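Local coordinates for sulfur oxygenase/reductase (Halothiobacillus neapolitanus, PDB 6QPA), which probably oxidises and disproportionates elemental sulfur at a mononuclear iron centre, at residues A179-E184 with G195-M199. Numbering follows the deposited sequence.
Sequences ATETLE and GWMIM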
ATOM      1  N   ALA A 179     -16.776  49.068  42.921  1.00 36.22           N
ATOM      2  CA  ALA A 179     -15.985  47.872  42.645  1.00 36.07           C
ATOM      3  C   ALA A 179     -15.702  47.103  43.928  1.00 32.77           C
ATOM      4  O   ALA A 179     -15.801  45.867  43.963  1.00 31.60           O
ATOM      5  CB  ALA A 179     -14.668  48.249  41.955  1.00 30.45           C
ATOM      6  N   THR A 180     -15.365  47.829  44.999  1.00 28.87           N
ATOM      7  CA  THR A 180     -15.156  47.191  46.289  1.00 29.08           C
ATOM      8  C   THR A 180     -16.393  46.424  46.721  1.00 32.61           C
ATOM      9  O   THR A 180     -16.301  45.265  47.135  1.00 36.35           O
ATOM     10  CB  THR A 180     -14.791  48.236  47.337  1.00 32.62           C
ATOM     11  OG1 THR A 180     -13.519  48.814  47.026  1.00 37.56           O
ATOM     12  CG2 THR A 180     -14.770  47.625  48.730  1.00 27.18           C
ATOM     13  N   GLU A 181     -17.568  47.053  46.633  1.00 30.07           N
ATOM     14  CA  GLU A 181     -18.779  46.355  47.061  1.00 27.99           C
ATOM     15  C   GLU A 181     -19.055  45.134  46.189  1.00 29.32           C
ATOM     16  O   GLU A 181     -19.424  44.072  46.700  1.00 40.40           O
ATOM     17  CB  GLU A 181     -19.977  47.321  47.066  1.00 28.15           C
ATOM     18  CG  GLU A 181     -21.218  46.671  47.676  1.00 40.73           C
ATOM     19  CD  GLU A 181     -22.441  47.592  47.766  1.00 51.20           C
ATOM     20  OE1 GLU A 181     -22.362  48.783  47.369  1.00 53.99           O
ATOM     21  OE2 GLU A 181     -23.487  47.095  48.242  1.00 50.04           O
ATOM     22  N   THR A 182     -18.848  45.260  44.871  1.00 32.22           N
ATOM     23  CA  THR A 182     -19.033  44.131  43.960  1.00 34.75           C
ATOM     24  C   THR A 182     -18.139  42.959  44.349  1.00 38.82           C
ATOM     25  O   THR A 182     -18.592  41.809  44.438  1.00 37.03           O
ATOM     26  CB  THR A 182     -18.706  44.551  42.520  1.00 32.38           C
ATOM     27  OG1 THR A 182     -19.525  45.649  42.124  1.00 30.54           O
ATOM     28  CG2 THR A 182     -18.954  43.368  41.539  1.00 31.34           C
ATOM     29  N   LEU A 183     -16.851  43.243  44.571  1.00 36.68           N
ATOM     30  CA  LEU A 183     -15.860  42.194  44.803  1.00 34.22           C
ATOM     31  C   LEU A 183     -16.053  41.524  46.157  1.00 37.03           C
ATOM     32  O   LEU A 183     -15.867  40.307  46.290  1.00 28.71           O
ATOM     33  CB  LEU A 183     -14.454  42.792  44.675  1.00 31.01           C
ATOM     34  CG  LEU A 183     -14.089  43.195  43.248  1.00 26.08           C
ATOM     35  CD1 LEU A 183     -12.898  44.142  43.194  1.00 25.99           C
ATOM     36  CD2 LEU A 183     -13.832  41.906  42.406  1.00 25.84           C
ATOM     37  N   GLU A 184     -16.429  42.303  47.171  1.00 33.54           N
ATOM     38  CA  GLU A 184     -16.721  41.733  48.477  1.00 37.38           C
ATOM     39  C   GLU A 184     -17.931  40.809  48.420  1.00 39.37           C
ATOM     40  O   GLU A 184     -17.965  39.780  49.106  1.00 38.60           O
ATOM     41  CB  GLU A 184     -16.949  42.858  49.483  1.00 33.57           C
ATOM     42  CG  GLU A 184     -15.659  43.574  49.824  1.00 40.03           C
ATOM     43  CD  GLU A 184     -15.849  44.723  50.801  1.00 44.94           C
ATOM     44  OE1 GLU A 184     -16.985  45.223  50.924  1.00 46.16           O
ATOM     45  OE2 GLU A 184     -14.857  45.119  51.448  1.00 48.50           O
ATOM     46  N   GLY A 195      -9.568  35.558  45.548  1.00 27.44           N
ATOM     47  CA  GLY A 195      -9.159  36.849  46.076  1.00 29.29           C
ATOM     48  C   GLY A 195      -9.260  37.926  45.022  1.00 25.20           C
ATOM     49  O   GLY A 195      -9.601  37.668  43.868  1.00 31.30           O
ATOM     50  N   TRP A 196      -8.967  39.159  45.434  1.00 30.93           N
ATOM     51  CA  TRP A 196      -9.096  40.256  44.491  1.00 28.77           C
ATOM     52  C   TRP A 196      -8.244  41.438  44.922  1.00 27.15           C
ATOM     53  O   TRP A 196      -7.835  41.564  46.078  1.00 25.95           O
ATOM     54  CB  TRP A 196     -10.561  40.683  44.327  1.00 26.24           C
ATOM     55  CG  TRP A 196     -11.223  41.113  45.607  1.00 28.16           C
ATOM     56  CD1 TRP A 196     -11.996  40.347  46.439  1.00 27.36           C
ATOM     57  CD2 TRP A 196     -11.164  42.420  46.200  1.00 27.24           C
ATOM     58  NE1 TRP A 196     -12.434  41.104  47.512  1.00 28.96           N
ATOM     59  CE2 TRP A 196     -11.940  42.379  47.383  1.00 30.20           C
ATOM     60  CE3 TRP A 196     -10.552  43.626  45.831  1.00 29.07           C
ATOM     61  CZ2 TRP A 196     -12.106  43.497  48.208  1.00 35.25           C
ATOM     62  CZ3 TRP A 196     -10.711  44.742  46.662  1.00 34.99           C
ATOM     63  CH2 TRP A 196     -11.485  44.669  47.835  1.00 30.82           C
ATOM     64  N   MET A 197      -8.069  42.357  43.981  1.00 26.30           N
ATOM     65  CA  MET A 197      -7.274  43.559  44.188  1.00 28.09           C
ATOM     66  C   MET A 197      -7.742  44.603  43.183  1.00 28.72           C
ATOM     67  O   MET A 197      -8.004  44.273  42.023  1.00 31.83           O
ATOM     68  CB  MET A 197      -5.777  43.217  44.028  1.00 32.84           C
ATOM     69  CG  MET A 197      -4.788  44.326  44.041  1.00 42.88           C
ATOM     70  SD  MET A 197      -3.095  43.653  44.190  1.00 42.54           S
ATOM     71  CE  MET A 197      -2.947  42.699  42.672  1.00 32.45           C
ATOM     72  N   ILE A 198      -7.901  45.844  43.641  1.00 31.33           N
ATOM     73  CA  ILE A 198      -8.246  46.968  42.777  1.00 27.37           C
ATOM     74  C   ILE A 198      -6.990  47.801  42.568  1.00 25.95           C
ATOM     75  O   ILE A 198      -6.413  48.314  43.532  1.00 28.17           O
ATOM     76  CB  ILE A 198      -9.362  47.828  43.386  1.00 28.30           C
ATOM     77  CG1 ILE A 198     -10.651  47.015  43.528  1.00 30.50           C
ATOM     78  CG2 ILE A 198      -9.566  49.095  42.530  1.00 28.23           C
ATOM     79  CD1 ILE A 198     -11.691  47.678  44.395  1.00 28.67           C
ATOM     80  N   MET A 199      -6.574  47.965  41.320  1.00 28.40           N
ATOM     81  CA  MET A 199      -5.327  48.655  41.005  1.00 26.39           C
ATOM     82  C   MET A 199      -5.627  49.856  40.131  1.00 33.25           C
ATOM     83  O   MET A 199      -6.287  49.715  39.093  1.00 29.38           O
ATOM     84  CB  MET A 199      -4.359  47.721  40.290  1.00 24.47           C
ATOM     85  CG  MET A 199      -3.971  46.502  41.091  1.00 42.70           C
ATOM     86  SD  MET A 199      -2.757  45.446  40.234  1.00 39.22           S
ATOM     87  CE  MET A 199      -3.755  44.827  38.898  1.00 25.61           C
TER
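L183 and W196 meet where helix 179-184 lies over strand 195-199, the two running almost exactly antiparallel at 173°, with axes 9.6 Å apart at their closest. The CA atoms of L183 and W196 are 7.0 Å apart, while T180 and I198 form the looser pair one helical turn back. This is a worked example of how a helix seals one face of an antiparallel sheet: every second strand residue turns to the helix, here W196 and I198, while M197 turns away from it and packs on I8 of strand 7-15, among others.

The indole of W196 provides a flat floor. L183 stands over one face of it, its CB 3.6 Å from the centroid of the five-membered ring and only 7° off the ring normal, a CH-pi contact. The branch then reaches on, CD1 lying 3.6 Å from CE3 of W196 and 3.7 Å from CG1 of I198, so one methyl fills the corner between the two strand side chains. With CG of W196 between the backbone N and the carbonyl carbon (chi1 58°), the indole presents that face to CB of L183. Farther along the indole, CG of E184 approaches CZ2 at 3.9 Å, obliquely, and the carboxylate beyond has a long, weak ion pair with K123.

At the other end, CD1 of I198 touches CB of A179 and comes within 3.4 Å of OG1 of T180, a hydroxyl whose hydrogen bond goes to the carbonyl of E176 in its own helix. L183 also packs on V255 and I257 of the neighbouring strand 251-259. The chemistry is thus almost wholly apolar: the helix bonds its backbone within itself and the strand with its sheet neighbours, so dispersion and shape hold helix 172-189 to the curled antiparallel sheet, consistent with the family's dimeric alpha-beta barrel clan.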